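Local structure of aminotransferase class-III (Sphaerobacter thermophilus DSM 20745, 6K8H) at residues 175-180 and 196-201; 200-205 and 235-240. The protein is a class-III aminotransferase, also named an omega-transaminase, and holds (5-hydroxy-4,6-dimethylpyridin-3-yl)methyl dihydrogen phosphate in a pocket. One frame throughout, in Å; residues are numbered along the deposited sequence.

In the fold
Following the chain from its N terminus, residues 175-180 come first, in the loop that runs from helix 159-162 to helix 188-192. Contact 1 closes a short excursion here: 15 residues later strand 194-197 brings 196-201 back against that loop. Contact 2 begins where contact 1 ends, sharing Asn200 and Asp201, and closes a wider loop of 29 residues that takes in the rest of helix 202-211 and strand 216-221 before helix 235-248. The two loops thus follow one another. Their centres lie about 12 Å apart, and together they tie a surface loop, the outermost strand 194-197 and two sheet-covering helices.

Contact 1: 175-180 and 196-201; sequences GFPVAT and VLPFND
Pro177 and Val196 bury most of the surface in this contact, and they meet through both side chain and backbone. CB of Pro177 lies 3.8 Å from CG1 of Val196, while the other end of the pyrrolidine ring rests on the peptide that follows the valine, with CD of Pro177 3.5 Å from O of Val196. The two methyls of Val196 divide the work: with CG1 anti to the backbone N (chi1 -173°), CG2 is left to face Ala179, and it packs 3.9 Å from CB of Ala179. CG of Pro177 also reaches CB of Pro198 at 4.2 Å, which extends the apolar strip past the end of the strand.

No direct hydrogen bond crosses the contact. Instead one water donates to O of Pro177 (2.6 Å) and to O of Val196 (2.7 Å), bridging two carbonyls that could not bond to each other. The loop has its own fastening, since Ser164 binds Val178 and Thr180. Leu197 ties strand 194-197 to strand 146-150 through Lys149 and to Asp151 just past it. Pro177 and Ala179 pack an irregular loop against this outermost strand of the seven-stranded mixed sheet in the aminotransferase fold.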
# COMPACT_ATOMS: atom_id res chain seq x y z
N GLY B 175 15.70 6.34 32.05
CA GLY B 175 16.37 7.35 31.25
C GLY B 175 16.30 7.15 29.75
O GLY B 175 16.88 7.96 29.01
N PHE B 176 15.60 6.12 29.28
CA PHE B 176 15.47 5.81 27.86
C PHE B 176 14.13 6.31 27.34
O PHE B 176 13.22 6.60 28.12
CB PHE B 176 15.58 4.30 27.64
CG PHE B 176 16.91 3.72 28.03
CD1 PHE B 176 18.09 4.25 27.52
CD2 PHE B 176 16.98 2.65 28.91
CE1 PHE B 176 19.31 3.73 27.88
CE2 PHE B 176 18.20 2.10 29.27
CZ PHE B 176 19.37 2.65 28.76
N PRO B 177 13.98 6.44 26.02
CA PRO B 177 12.69 6.87 25.47
C PRO B 177 11.59 5.87 25.81
O PRO B 177 11.84 4.70 26.10
CB PRO B 177 12.94 6.95 23.96
CG PRO B 177 14.42 7.11 23.83
CD PRO B 177 14.99 6.28 24.95
N VAL B 178 10.34 6.36 25.77
CA VAL B 178 9.14 5.59 26.10
C VAL B 178 8.49 5.08 24.82
O VAL B 178 8.38 5.83 23.83
CB VAL B 178 8.13 6.44 26.91
CG1 VAL B 178 6.79 5.72 27.06
CG2 VAL B 178 8.70 6.82 28.27
N ALA B 179 8.01 3.84 24.86
CA ALA B 179 7.26 3.28 23.72
C ALA B 179 5.85 3.82 23.89
O ALA B 179 5.15 3.37 24.81
CB ALA B 179 7.29 1.77 23.76
N THR B 180 5.45 4.76 23.04
CA THR B 180 4.16 5.45 23.21
C THR B 180 3.24 5.16 22.02
O THR B 180 3.73 5.09 20.88
CB THR B 180 4.36 6.96 23.37
OG1 THR B 180 5.55 7.20 24.12
CG2 THR B 180 3.20 7.63 24.07
N VAL B 196 12.55 1.47 21.64
CA VAL B 196 12.64 2.85 21.16
C VAL B 196 13.98 3.44 21.60
O VAL B 196 14.25 3.58 22.80
CB VAL B 196 11.47 3.70 21.67
CG1 VAL B 196 11.51 5.07 21.01
CG2 VAL B 196 10.12 3.02 21.36
N LEU B 197 14.81 3.82 20.62
CA LEU B 197 16.17 4.29 20.75
C LEU B 197 16.24 5.81 20.61
O LEU B 197 15.35 6.43 20.02
CB LEU B 197 17.07 3.65 19.68
CG LEU B 197 16.96 2.13 19.48
CD1 LEU B 197 17.66 1.73 18.20
CD2 LEU B 197 17.54 1.40 20.66
N PRO B 198 17.28 6.43 21.16
CA PRO B 198 17.46 7.89 20.99
C PRO B 198 18.29 8.26 19.77
O PRO B 198 19.48 7.91 19.69
CB PRO B 198 18.16 8.31 22.29
CG PRO B 198 18.93 7.07 22.73
CD PRO B 198 18.18 5.87 22.19
N PHE B 199 17.70 8.99 18.82
CA PHE B 199 18.41 9.33 17.59
C PHE B 199 19.63 10.21 17.91
O PHE B 199 19.55 11.11 18.75
CB PHE B 199 17.47 10.04 16.60
CG PHE B 199 18.00 10.15 15.19
CD1 PHE B 199 17.92 9.08 14.31
CD2 PHE B 199 18.59 11.33 14.74
CE1 PHE B 199 18.39 9.18 13.00
CE2 PHE B 199 19.07 11.43 13.44
CZ PHE B 199 18.97 10.34 12.57
N ASN B 200 20.77 9.89 17.29
CA ASN B 200 22.02 10.66 17.45
C ASN B 200 22.54 10.66 18.89
O ASN B 200 23.24 11.58 19.31
CB ASN B 200 21.86 12.10 16.96
CG ASN B 200 22.36 12.29 15.54
OD1 ASN B 200 23.28 11.60 15.11
ND2 ASN B 200 21.75 13.22 14.82
N ASP B 201 22.21 9.63 19.66
CA ASP B 201 22.73 9.44 21.01
C ASP B 201 23.27 8.01 21.02
O ASP B 201 22.55 7.05 21.30
CB ASP B 201 21.62 9.70 22.04
CG ASP B 201 21.98 9.24 23.45
OD1 ASP B 201 23.08 8.70 23.67
OD2 ASP B 201 21.12 9.43 24.33
O HOH W 1 13.50 2.81 25.32

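Contact 2: 200-205 and 235-240; sequences NDIDGT and PAFLQR
Phe237 pushes its ring into the bend where residues 200-202 turn into helix 202-211. Its CG stands anti to the backbone N (chi1 163°), which carries the ring out from helix 235-248 to meet that bend. Asn200 covers one face: its CA sits 3.9 Å from the ring centroid and only 12° off the normal, a CH-pi contact. The ring edge is filled in turn by CA of Ile202, 3.7 Å from CD1 of Phe237, and by OG1 of Thr205, 3.6 Å from CE1 of Phe237. That hydroxyl is directed to O of Asp201 at 2.9 Å, a carbonyl that also accepts from Thr205 N. Asp201 is the N-cap, and its OD1 takes a nearly straight bond from Gly204 N (169°), approached from above the carboxylate plane.

Toward solvent the packing changes character. Arg240 turns one face of its guanidinium to Ile202, whose CG2 stands over its centre, 3.7 Å from CZ of Arg240; CG1 of Ile202 comes to 3.3 Å from NE of Arg240. The charge is met by Glu206 in a salt bridge from NH2, so the aliphatic cover and the ionic partner both come from helix 202-211. CD1 of Ile202 reaches back between these two zones, 3.6 Å from O of Phe237.

Asn200 is held by Glu234 N and Pro232 O in the loop leading into helix 235-248. Phe237 and Leu238 also touch Ile221 of strand 216-221, seating helix 235-248 on the central sheet, while the Phe237 and Arg240 contacts hold the start of helix 202-211 beside it.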
# COMPACT_ATOMS: atom_id res chain seq x y z
N ASN B 200 20.77 9.89 17.29
CA ASN B 200 22.02 10.66 17.45
C ASN B 200 22.54 10.66 18.89
O ASN B 200 23.24 11.58 19.31
CB ASN B 200 21.86 12.10 16.96
CG ASN B 200 22.36 12.29 15.54
OD1 ASN B 200 23.28 11.60 15.11
ND2 ASN B 200 21.75 13.22 14.82
N ASP B 201 22.21 9.63 19.66
CA ASP B 201 22.73 9.44 21.01
C ASP B 201 23.27 8.01 21.02
O ASP B 201 22.55 7.05 21.30
CB ASP B 201 21.62 9.70 22.04
CG ASP B 201 21.98 9.24 23.45
OD1 ASP B 201 23.08 8.70 23.67
OD2 ASP B 201 21.12 9.43 24.33
N ILE B 202 24.56 7.87 20.68
CA ILE B 202 25.08 6.52 20.44
C ILE B 202 25.18 5.74 21.74
O ILE B 202 25.02 4.52 21.75
CB ILE B 202 26.42 6.57 19.68
CG1 ILE B 202 26.85 5.16 19.24
CG2 ILE B 202 27.50 7.22 20.52
CD1 ILE B 202 25.79 4.39 18.47
N ASP B 203 25.44 6.42 22.86
CA ASP B 203 25.57 5.72 24.14
C ASP B 203 24.28 5.01 24.53
O ASP B 203 24.28 3.80 24.82
CB ASP B 203 26.00 6.70 25.23
CG ASP B 203 26.13 6.04 26.58
OD1 ASP B 203 27.08 5.26 26.77
OD2 ASP B 203 25.27 6.33 27.45
N GLY B 204 23.17 5.75 24.58
CA GLY B 204 21.89 5.13 24.91
C GLY B 204 21.46 4.10 23.88
O GLY B 204 20.93 3.04 24.23
N THR B 205 21.70 4.39 22.60
CA THR B 205 21.39 3.45 21.53
C THR B 205 22.11 2.12 21.74
O THR B 205 21.50 1.05 21.66
CB THR B 205 21.76 4.07 20.17
OG1 THR B 205 20.85 5.14 19.86
CG2 THR B 205 21.73 3.04 19.06
N PRO B 235 28.05 10.84 11.56
CA PRO B 235 28.81 9.70 11.01
C PRO B 235 29.29 8.70 12.06
O PRO B 235 29.13 7.49 11.86
CB PRO B 235 29.99 10.38 10.29
CG PRO B 235 29.46 11.74 9.92
CD PRO B 235 28.53 12.14 11.04
N ALA B 236 29.84 9.17 13.19
CA ALA B 236 30.30 8.25 14.23
C ALA B 236 29.14 7.42 14.78
O ALA B 236 29.29 6.21 15.01
CB ALA B 236 30.99 9.03 15.35
N PHE B 237 27.99 8.06 15.02
CA PHE B 237 26.80 7.37 15.50
C PHE B 237 26.39 6.25 14.55
O PHE B 237 26.15 5.12 14.97
CB PHE B 237 25.68 8.39 15.69
CG PHE B 237 24.30 7.79 15.80
CD1 PHE B 237 23.83 7.32 17.01
CD2 PHE B 237 23.46 7.72 14.70
CE1 PHE B 237 22.56 6.79 17.13
CE2 PHE B 237 22.18 7.18 14.81
CZ PHE B 237 21.74 6.71 16.02
N LEU B 238 26.32 6.56 13.25
CA LEU B 238 25.82 5.60 12.28
C LEU B 238 26.83 4.47 12.06
O LEU B 238 26.44 3.31 11.86
CB LEU B 238 25.49 6.32 10.97
CG LEU B 238 24.54 5.65 9.96
CD1 LEU B 238 23.12 5.51 10.51
CD2 LEU B 238 24.54 6.43 8.64
N GLN B 239 28.13 4.78 12.13
CA GLN B 239 29.14 3.74 11.99
C GLN B 239 29.11 2.79 13.18
O GLN B 239 29.20 1.56 13.00
CB GLN B 239 30.54 4.38 11.86
CG GLN B 239 30.76 5.14 10.54
CD GLN B 239 31.90 6.17 10.63
OE1 GLN B 239 32.80 6.05 11.47
NE2 GLN B 239 31.85 7.19 9.77
N ARG B 240 28.95 3.32 14.39
CA ARG B 240 28.87 2.43 15.55
C ARG B 240 27.58 1.62 15.55
O ARG B 240 27.58 0.46 16.00
CB ARG B 240 29.02 3.25 16.83
CG ARG B 240 30.46 3.74 17.01
CD ARG B 240 30.58 4.72 18.16
NE ARG B 240 30.04 4.19 19.41
CZ ARG B 240 30.26 4.73 20.60
NH1 ARG B 240 31.01 5.83 20.71
NH2 ARG B 240 29.72 4.19 21.69